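Local atomic coordinates of putative secreted endoglycosylceramidase (Rhodococcus hoagii, PDB entry 6JYZ), a protein that probably hydrolyses the O-glycosidic bond that joins the sugar to the ceramide in galactosylceramides, as a secreted glycoside hydrolase of family 5. Residues 120-125 with 212-217; 257-262 with 286-291; 442-447 with 471-476. One frame throughout, in Å; residues are numbered along the deposited sequence.

Contact 1. Residues 120-125 with 212-217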
loop_
_atom_site.group_PDB
_atom_site.type_symbol
_atom_site.label_atom_id
_atom_site.label_comp_id
_atom_site.label_asym_id
_atom_site.label_seq_id
_atom_site.Cartn_x
_atom_site.Cartn_y
_atom_site.Cartn_z
ATOM N N THR A 120 -6.092 -8.173 3.659
ATOM C CA THR A 120 -4.942 -8.031 2.784
ATOM C C THR A 120 -5.288 -7.356 1.475
ATOM O O THR A 120 -6.214 -7.780 0.765
ATOM C CB THR A 120 -4.361 -9.401 2.475
ATOM O OG1 THR A 120 -3.901 -10.004 3.685
ATOM C CG2 THR A 120 -3.146 -9.318 1.557
ATOM N N VAL A 121 -4.514 -6.316 1.129
ATOM C CA VAL A 121 -4.481 -5.775 -0.214
ATOM C C VAL A 121 -3.320 -6.442 -0.929
ATOM O O VAL A 121 -2.172 -6.381 -0.454
ATOM C CB VAL A 121 -4.308 -4.247 -0.187
ATOM C CG1 VAL A 121 -3.998 -3.721 -1.591
ATOM C CG2 VAL A 121 -5.504 -3.560 0.413
ATOM N N LEU A 122 -3.599 -7.087 -2.065
ATOM C CA LEU A 122 -2.527 -7.659 -2.884
ATOM C C LEU A 122 -1.996 -6.572 -3.818
ATOM O O LEU A 122 -2.729 -6.124 -4.690
ATOM C CB LEU A 122 -3.073 -8.838 -3.706
ATOM C CG LEU A 122 -3.591 -10.015 -2.848
ATOM C CD1 LEU A 122 -4.207 -11.030 -3.782
ATOM C CD2 LEU A 122 -2.449 -10.622 -2.067
ATOM N N ASP A 123 -0.740 -6.195 -3.617
ATOM C CA ASP A 123 -0.148 -5.107 -4.389
ATOM C C ASP A 123 0.923 -5.646 -5.331
ATOM O O ASP A 123 1.930 -6.156 -4.864
ATOM C CB ASP A 123 0.449 -4.093 -3.395
ATOM C CG ASP A 123 1.529 -3.207 -3.958
ATOM O OD1 ASP A 123 1.512 -2.845 -5.135
ATOM O OD2 ASP A 123 2.474 -2.913 -3.167
ATOM N N MET A 124 0.665 -5.492 -6.628
ATOM C CA MET A 124 1.661 -5.890 -7.627
ATOM C C MET A 124 2.724 -4.805 -7.621
ATOM O O MET A 124 2.556 -3.756 -8.277
ATOM C CB MET A 124 0.967 -6.029 -8.978
ATOM C CG MET A 124 1.823 -6.730 -10.035
ATOM S SD MET A 124 2.071 -8.528 -9.701
ATOM C CE MET A 124 0.418 -9.154 -9.960
ATOM N N HIS A 125 3.759 -5.009 -6.836
ATOM C CA HIS A 125 4.673 -3.939 -6.482
ATOM C C HIS A 125 5.821 -3.881 -7.456
ATOM O O HIS A 125 6.304 -4.874 -8.005
ATOM C CB HIS A 125 5.216 -4.160 -5.064
ATOM C CG HIS A 125 5.644 -2.874 -4.394
ATOM N ND1 HIS A 125 6.913 -2.333 -4.299
ATOM C CD2 HIS A 125 4.765 -2.012 -3.820
ATOM C CE1 HIS A 125 6.733 -1.135 -3.630
ATOM N NE2 HIS A 125 5.476 -0.958 -3.356
ATOM N N PRO A 212 -12.845 -13.592 1.580
ATOM C CA PRO A 212 -13.245 -12.242 1.994
ATOM C C PRO A 212 -12.078 -11.493 2.650
ATOM O O PRO A 212 -12.156 -10.247 2.702
ATOM C CB PRO A 212 -14.385 -12.482 3.021
ATOM C CG PRO A 212 -14.122 -13.878 3.543
ATOM C CD PRO A 212 -13.577 -14.666 2.348
ATOM N N ALA A 213 -11.049 -12.148 3.148
ATOM C CA ALA A 213 -9.974 -11.398 3.778
ATOM C C ALA A 213 -9.187 -10.624 2.762
ATOM O O ALA A 213 -8.393 -9.779 3.170
ATOM C CB ALA A 213 -9.099 -12.376 4.490
ATOM N N VAL A 214 -9.260 -10.942 1.474
ATOM C CA VAL A 214 -8.560 -10.163 0.465
ATOM C C VAL A 214 -9.469 -8.986 0.131
ATOM O O VAL A 214 -10.582 -9.141 -0.360
ATOM C CB VAL A 214 -8.220 -11.014 -0.756
ATOM C CG1 VAL A 214 -7.756 -10.138 -1.956
ATOM C CG2 VAL A 214 -7.151 -12.042 -0.397
ATOM N N VAL A 215 -8.983 -7.782 0.448
ATOM C CA VAL A 215 -9.719 -6.574 0.093
ATOM C C VAL A 215 -9.908 -6.490 -1.418
ATOM O O VAL A 215 -10.956 -6.217 -1.930
ATOM C CB VAL A 215 -8.880 -5.348 0.533
ATOM C CG1 VAL A 215 -9.630 -4.036 0.151
ATOM C CG2 VAL A 215 -8.559 -5.387 2.027
ATOM N N GLY A 216 -8.784 -6.756 -2.101
ATOM C CA GLY A 216 -8.716 -6.586 -3.532
ATOM C C GLY A 216 -7.281 -6.337 -3.950
ATOM O O GLY A 216 -6.336 -6.747 -3.267
ATOM N N TYR A 217 -7.208 -5.678 -5.119
ATOM C CA TYR A 217 -6.016 -5.820 -5.948
ATOM C C TYR A 217 -5.506 -4.421 -6.282
ATOM O O TYR A 217 -6.249 -3.663 -6.940
ATOM C CB TYR A 217 -6.393 -6.499 -7.272
ATOM C CG TYR A 217 -7.341 -7.660 -7.113
ATOM C CD1 TYR A 217 -6.965 -8.809 -6.486
ATOM C CD2 TYR A 217 -8.624 -7.514 -7.605
ATOM C CE1 TYR A 217 -7.917 -9.891 -6.350
ATOM C CE2 TYR A 217 -9.561 -8.519 -7.499
ATOM C CZ TYR A 217 -9.156 -9.701 -6.904
ATOM O OH TYR A 217 -10.106 -10.717 -6.816
#
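V121 and V215 both carry CG1 trans to the backbone N (chi1 169° and 179°), which leaves CG2 of V121 on the N side of its own residue, 3.8 Å from CB of V215. On the other face L122 has CG turned beside its N and an extended second torsion. Its CD1 therefore reaches CG1 of V214 at 4.1 Å, the two side chains crossing at about a right angle, and also lies at the edge of the Y217 ring, near the ring plane. Three backbone bonds fix the parallel pairing. T120 N gives to A213 O at 2.8 Å, and L122 N to G216 O at 3.0 Å. Between them V215 N reaches T120 O in a bond bent to 145°. T120 pairs with V214 but L122 with Y217, so segment 212-217 uses one residue more, a beta bulge; V215 has helix-like backbone angles there, and at those of G216 a CB would press on the carbonyl O of V215. Both strands belong to the (beta/alpha)8 barrel of family 5. Helix 100-115 covers T120 and L122, helix 193-206 packs on L122 and Y217, and the Y217 hydroxyl bonds to E252. Strand 81-86 continues the barrel beyond 120-124, and strand 259-262 does so beyond 214-217.

Contact 2. Residues 257-262 with 286-291; sequences PHLVIF and LVVFSP
Four backbone hydrogen bonds join V260 and F262 to the segment 286-291. V260 N gives to L286 O at 3.0 Å, although the donor stands 41° out of the plane of that carbonyl; V260 O in turn receives V288 N at 2.8 Å. One step on, F262 N meets V288 O at 3.0 Å in a nearly straight bond, and F262 O takes S290 N at 2.9 Å. Both polar backbone atoms of V260 and of F262 thus face the neighbouring strand, the zigzag expected of parallel pairing, with V260 opposite V287 and I261 opposite V288. The pair supplies the two strands of a beta-alpha-beta unit, whose connection carries the short helix 268-271, one step round the (beta/alpha)8 barrel of the family. On the face of V260 and V287, the F262 side chain has CG set between its N and carbonyl carbon (chi1 73°), and the ring swings over to the partner strand. CA of F289 sits over one of its faces, 4.2 Å from the centroid, in a CH-pi contact. The two phenyl rings meet obliquely, planes at 43°, with F262 CE2 3.5 Å from F289 CD1; Y321 adds an edge-to-face partner to F262. On the opposite face I261 lies alongside V288, while its CG2 presses on CB of S290 at 3.4 Å, tighter than usual carbon contact. The hydroxyl of S290 bonds to W326 O. At the start of the strands L286 CD1 touches CB of P257 at 3.8 Å, the L259 and L286 side chains cross at about a right angle, CD2 of L259 meeting CB of L286, and V27 of strand 25-28 packs against both leucines.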
loop_
_atom_site.group_PDB
_atom_site.type_symbol
_atom_site.label_atom_id
_atom_site.label_comp_id
_atom_site.label_asym_id
_atom_site.label_seq_id
_atom_site.Cartn_x
_atom_site.Cartn_y
_atom_site.Cartn_z
ATOM N N PRO A 257 -16.756 -10.349 -6.731
ATOM C CA PRO A 257 -15.848 -9.281 -7.159
ATOM C C PRO A 257 -15.227 -8.583 -5.959
ATOM O O PRO A 257 -15.913 -8.122 -5.070
ATOM C CB PRO A 257 -16.748 -8.328 -7.953
ATOM C CG PRO A 257 -18.106 -8.566 -7.380
ATOM C CD PRO A 257 -18.157 -10.061 -7.062
ATOM N N HIS A 258 -13.910 -8.525 -5.958
ATOM C CA HIS A 258 -13.163 -7.783 -4.959
ATOM C C HIS A 258 -12.891 -6.348 -5.395
ATOM O O HIS A 258 -13.124 -5.976 -6.551
ATOM C CB HIS A 258 -11.863 -8.532 -4.630
ATOM C CG HIS A 258 -12.078 -9.890 -4.017
ATOM N ND1 HIS A 258 -12.763 -10.968 -4.676
ATOM C CD2 HIS A 258 -11.697 -10.324 -2.795
ATOM C CE1 HIS A 258 -12.719 -12.034 -3.819
ATOM N NE2 HIS A 258 -12.041 -11.647 -2.718
ATOM N N LEU A 259 -12.378 -5.533 -4.471
ATOM C CA LEU A 259 -12.084 -4.122 -4.835
ATOM C C LEU A 259 -10.883 -4.027 -5.757
ATOM O O LEU A 259 -9.974 -4.860 -5.699
ATOM C CB LEU A 259 -11.773 -3.333 -3.554
ATOM C CG LEU A 259 -12.891 -3.159 -2.564
ATOM C CD1 LEU A 259 -12.615 -2.220 -1.411
ATOM C CD2 LEU A 259 -14.289 -3.513 -2.910
ATOM N N VAL A 260 -10.934 -2.992 -6.580
ATOM C CA VAL A 260 -9.818 -2.713 -7.498
ATOM C C VAL A 260 -9.194 -1.421 -7.022
ATOM O O VAL A 260 -9.851 -0.371 -7.108
ATOM C CB VAL A 260 -10.309 -2.641 -8.927
ATOM C CG1 VAL A 260 -9.163 -2.034 -9.750
ATOM C CG2 VAL A 260 -10.605 -4.080 -9.398
ATOM N N ILE A 261 -7.954 -1.488 -6.561
ATOM C CA ILE A 261 -7.262 -0.320 -6.039
ATOM C C ILE A 261 -6.340 0.132 -7.170
ATOM O O ILE A 261 -5.523 -0.641 -7.688
ATOM C CB ILE A 261 -6.490 -0.757 -4.792
ATOM C CG1 ILE A 261 -7.530 -1.062 -3.692
ATOM C CG2 ILE A 261 -5.519 0.310 -4.327
ATOM C CD1 ILE A 261 -6.946 -1.869 -2.513
ATOM N N PHE A 262 -6.516 1.383 -7.603
ATOM C CA PHE A 262 -5.757 1.876 -8.756
ATOM C C PHE A 262 -5.098 3.190 -8.375
ATOM O O PHE A 262 -5.592 3.953 -7.536
ATOM C CB PHE A 262 -6.639 2.044 -9.993
ATOM C CG PHE A 262 -7.570 3.216 -9.906
ATOM C CD1 PHE A 262 -8.800 3.153 -9.254
ATOM C CD2 PHE A 262 -7.231 4.447 -10.502
ATOM C CE1 PHE A 262 -9.596 4.285 -9.151
ATOM C CE2 PHE A 262 -8.041 5.547 -10.399
ATOM C CZ PHE A 262 -9.240 5.479 -9.721
ATOM N N LEU A 286 -16.460 -0.946 -7.989
ATOM C CA LEU A 286 -15.627 -1.285 -6.847
ATOM C C LEU A 286 -14.210 -0.739 -6.960
ATOM O O LEU A 286 -13.327 -1.211 -6.227
ATOM C CB LEU A 286 -15.602 -2.814 -6.628
ATOM C CG LEU A 286 -16.981 -3.440 -6.505
ATOM C CD1 LEU A 286 -16.856 -4.961 -6.279
ATOM C CD2 LEU A 286 -17.772 -2.824 -5.379
ATOM N N VAL A 287 -14.020 0.286 -7.799
ATOM C CA VAL A 287 -12.669 0.875 -7.812
ATOM C C VAL A 287 -12.459 1.802 -6.623
ATOM O O VAL A 287 -13.388 2.405 -6.071
ATOM C CB VAL A 287 -12.426 1.655 -9.135
ATOM C CG1 VAL A 287 -12.463 0.707 -10.334
ATOM C CG2 VAL A 287 -13.344 2.873 -9.310
ATOM N N VAL A 288 -11.189 1.922 -6.230
ATOM C CA VAL A 288 -10.727 2.724 -5.089
ATOM C C VAL A 288 -9.494 3.487 -5.548
ATOM O O VAL A 288 -8.538 2.856 -6.036
ATOM C CB VAL A 288 -10.402 1.790 -3.906
ATOM C CG1 VAL A 288 -9.711 2.591 -2.797
ATOM C CG2 VAL A 288 -11.657 1.053 -3.403
ATOM N N PHE A 289 -9.518 4.815 -5.423
ATOM C CA PHE A 289 -8.382 5.630 -5.845
ATOM C C PHE A 289 -7.316 5.680 -4.753
ATOM O O PHE A 289 -7.622 5.925 -3.570
ATOM C CB PHE A 289 -8.912 7.040 -6.138
ATOM C CG PHE A 289 -7.849 7.985 -6.659
ATOM C CD1 PHE A 289 -7.023 7.617 -7.718
ATOM C CD2 PHE A 289 -7.624 9.220 -6.057
ATOM C CE1 PHE A 289 -6.018 8.490 -8.188
ATOM C CE2 PHE A 289 -6.613 10.073 -6.553
ATOM C CZ PHE A 289 -5.830 9.694 -7.580
ATOM N N SER A 290 -6.066 5.375 -5.107
ATOM C CA SER A 290 -5.013 5.153 -4.129
ATOM C C SER A 290 -3.728 5.902 -4.500
ATOM O O SER A 290 -2.693 5.282 -4.756
ATOM C CB SER A 290 -4.790 3.661 -4.008
ATOM O OG SER A 290 -3.975 3.360 -2.899
ATOM N N PRO A 291 -3.729 7.239 -4.488
ATOM C CA PRO A 291 -2.486 8.016 -4.557
ATOM C C PRO A 291 -1.708 7.829 -3.265
ATOM O O PRO A 291 -2.265 7.450 -2.219
ATOM C CB PRO A 291 -3.003 9.462 -4.667
ATOM C CG PRO A 291 -4.269 9.437 -3.820
ATOM C CD PRO A 291 -4.898 8.079 -4.161
#

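Contact 3. Residues 442-447 with 471-476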
loop_
_atom_site.group_PDB
_atom_site.type_symbol
_atom_site.label_atom_id
_atom_site.label_comp_id
_atom_site.label_asym_id
_atom_site.label_seq_id
_atom_site.Cartn_x
_atom_site.Cartn_y
_atom_site.Cartn_z
ATOM N N PRO A 442 -9.473 2.005 28.273
ATOM C CA PRO A 442 -10.093 3.173 27.690
ATOM C C PRO A 442 -11.221 3.588 28.633
ATOM O O PRO A 442 -11.954 2.747 29.181
ATOM C CB PRO A 442 -10.689 2.648 26.354
ATOM C CG PRO A 442 -9.894 1.454 26.072
ATOM C CD PRO A 442 -9.569 0.807 27.408
ATOM N N GLN A 443 -11.365 4.880 28.768
ATOM C CA GLN A 443 -12.398 5.490 29.594
ATOM C C GLN A 443 -13.314 6.198 28.629
ATOM O O GLN A 443 -12.987 7.237 28.113
ATOM C CB GLN A 443 -11.748 6.379 30.651
ATOM C CG GLN A 443 -10.946 5.597 31.657
ATOM C CD GLN A 443 -11.765 4.686 32.528
ATOM O OE1 GLN A 443 -12.983 4.782 32.500
ATOM N NE2 GLN A 443 -11.121 3.798 33.239
ATOM N N LEU A 444 -14.489 5.589 28.341
ATOM C CA LEU A 444 -15.324 6.025 27.230
ATOM C C LEU A 444 -16.721 6.460 27.660
ATOM O O LEU A 444 -17.189 5.939 28.716
ATOM C CB LEU A 444 -15.493 4.856 26.240
ATOM C CG LEU A 444 -14.150 4.291 25.759
ATOM C CD1 LEU A 444 -14.421 3.083 24.848
ATOM C CD2 LEU A 444 -13.366 5.387 25.020
ATOM N N ASP A 445 -17.348 7.340 26.945
ATOM C CA ASP A 445 -18.762 7.669 27.034
ATOM C C ASP A 445 -19.417 7.103 25.798
ATOM O O ASP A 445 -19.062 7.454 24.660
ATOM C CB ASP A 445 -19.070 9.190 26.970
ATOM C CG ASP A 445 -20.550 9.583 27.142
ATOM O OD1 ASP A 445 -21.397 8.688 27.397
ATOM O OD2 ASP A 445 -20.879 10.786 27.061
ATOM N N THR A 446 -20.296 6.124 25.962
ATOM C CA THR A 446 -20.925 5.434 24.886
ATOM C C THR A 446 -22.415 5.730 24.752
ATOM O O THR A 446 -23.251 4.991 25.383
ATOM C CB THR A 446 -20.834 3.933 25.072
ATOM O OG1 THR A 446 -21.299 3.570 26.404
ATOM C CG2 THR A 446 -19.411 3.454 25.002
ATOM N N VAL A 447 -22.806 6.627 23.885
ATOM C CA VAL A 447 -24.178 7.092 23.807
ATOM C C VAL A 447 -24.912 6.262 22.803
ATOM O O VAL A 447 -24.579 6.273 21.594
ATOM C CB VAL A 447 -24.220 8.583 23.432
ATOM C CG1 VAL A 447 -25.646 9.050 23.260
ATOM C CG2 VAL A 447 -23.450 9.381 24.456
ATOM N N TYR A 471 -25.400 7.386 17.377
ATOM C CA TYR A 471 -24.555 6.907 18.437
ATOM C C TYR A 471 -23.244 7.657 18.511
ATOM O O TYR A 471 -22.861 8.294 17.501
ATOM C CB TYR A 471 -24.269 5.408 18.309
ATOM C CG TYR A 471 -23.467 5.088 17.048
ATOM C CD1 TYR A 471 -22.058 5.116 17.070
ATOM C CD2 TYR A 471 -24.108 4.854 15.853
ATOM C CE1 TYR A 471 -21.345 4.955 15.874
ATOM C CE2 TYR A 471 -23.400 4.648 14.656
ATOM C CZ TYR A 471 -22.033 4.740 14.703
ATOM O OH TYR A 471 -21.342 4.509 13.503
ATOM N N SER A 472 -22.554 7.581 19.605
ATOM C CA SER A 472 -21.214 8.126 19.668
ATOM C C SER A 472 -20.430 7.339 20.676
ATOM O O SER A 472 -20.969 6.769 21.648
ATOM C CB SER A 472 -21.186 9.603 19.937
ATOM O OG SER A 472 -21.777 9.836 21.265
ATOM N N VAL A 473 -19.125 7.294 20.510
ATOM C CA VAL A 473 -18.202 6.672 21.433
ATOM C C VAL A 473 -17.061 7.636 21.613
ATOM O O VAL A 473 -16.269 7.856 20.648
ATOM C CB VAL A 473 -17.671 5.286 20.982
ATOM C CG1 VAL A 473 -16.763 4.739 22.052
ATOM C CG2 VAL A 473 -18.806 4.364 20.632
ATOM N N THR A 474 -16.922 8.302 22.754
ATOM C CA THR A 474 -15.961 9.384 22.908
ATOM C C THR A 474 -15.191 9.163 24.195
ATOM O O THR A 474 -15.533 8.425 25.137
ATOM C CB THR A 474 -16.577 10.759 22.521
ATOM O OG1 THR A 474 -17.631 11.031 23.406
ATOM C CG2 THR A 474 -17.251 10.915 21.165
ATOM N N THR A 475 -14.008 9.737 24.250
ATOM C CA THR A 475 -13.380 9.888 25.570
ATOM C C THR A 475 -14.070 10.924 26.465
ATOM O O THR A 475 -14.583 11.982 26.057
ATOM C CB THR A 475 -11.914 10.276 25.451
ATOM O OG1 THR A 475 -11.925 11.531 24.825
ATOM C CG2 THR A 475 -11.233 9.395 24.414
ATOM N N LEU A 476 -14.121 10.524 27.743
ATOM C CA LEU A 476 -14.844 11.233 28.800
ATOM C C LEU A 476 -14.201 12.599 29.081
ATOM O O LEU A 476 -12.959 12.599 29.284
ATOM C CB LEU A 476 -14.720 10.318 30.007
ATOM C CG LEU A 476 -15.703 9.164 29.961
ATOM C CD1 LEU A 476 -15.596 8.346 31.225
ATOM C CD2 LEU A 476 -17.119 9.695 29.773
HETATM O O HOH W 1 -19.994 9.738 23.315
#
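The ring of Y471 lays neither face nor edge on V447: CB alone of its side chain comes near, 3.4 Å from V447 O, and the side chain leads away, touching I432 and V449, with its hydroxyl bonded to P414 O. S472 N lies 3.1 Å from V447 O, in the carbonyl plane and on a lone pair; the donors V447 N, D445 N and T474 N are tilted 16° to 18° from their carbonyl planes. V447 N bonds to S472 O, making V447 and S472 a hydrogen-bonded antiparallel pair. D445 and T474 form another, with D445 N 2.8 Å from T474 O. D445 O accepts T474 N and also a water, which donates to it at 2.8 Å. S472 and T474 each hold the hydroxyl oxygen between N and the carbonyl carbon (chi1 63° in both), which turns OG and OG1 toward that same water, 2.7 Å from each. On this side CD2 of L476, the last residue, touches D445 CB at 3.5 Å, while the bond from L476 N to Q443 O is weak. The other face is largely apolar where V473 packs. Its CG1 meets L444 CD1 at 4.0 Å, and its side chain lies alongside that of T446, pointing the same way. F424 is its neighbour within the sheet, on strand 423-428; Y436 and L463, from strands 431-437 and 460-467, also touch it, consistent with a beta sandwich. Strand 444-447 is outermost in its sheet. On the side of S472 and T474 the bound water, gripping one carbonyl and two hydroxyls, ties both strands together.

In the fold
From the N terminus, contact 1 comes first, closing a long loop of 86 residues that includes helices 177-187 and 193-206. Contact 2 follows in series and closes a much shorter one, of 23 residues, with helix 268-271 inside. The two are neighbours in the barrel: strand 214-218 pairs with strand 259-262, Y217 N and O probably bonding to L259 O and I261 N, so four consecutive strands of the wall are linked. Contact 3 closes last, around strands 452-457 and 460-467, joining the edge strand 444-447 to the C-terminal strand 471-475 of the four-stranded antiparallel sheet. No contact encloses or crosses another. The centre of contact 3 lies about 33 Å from the centres of contacts 1 and 2.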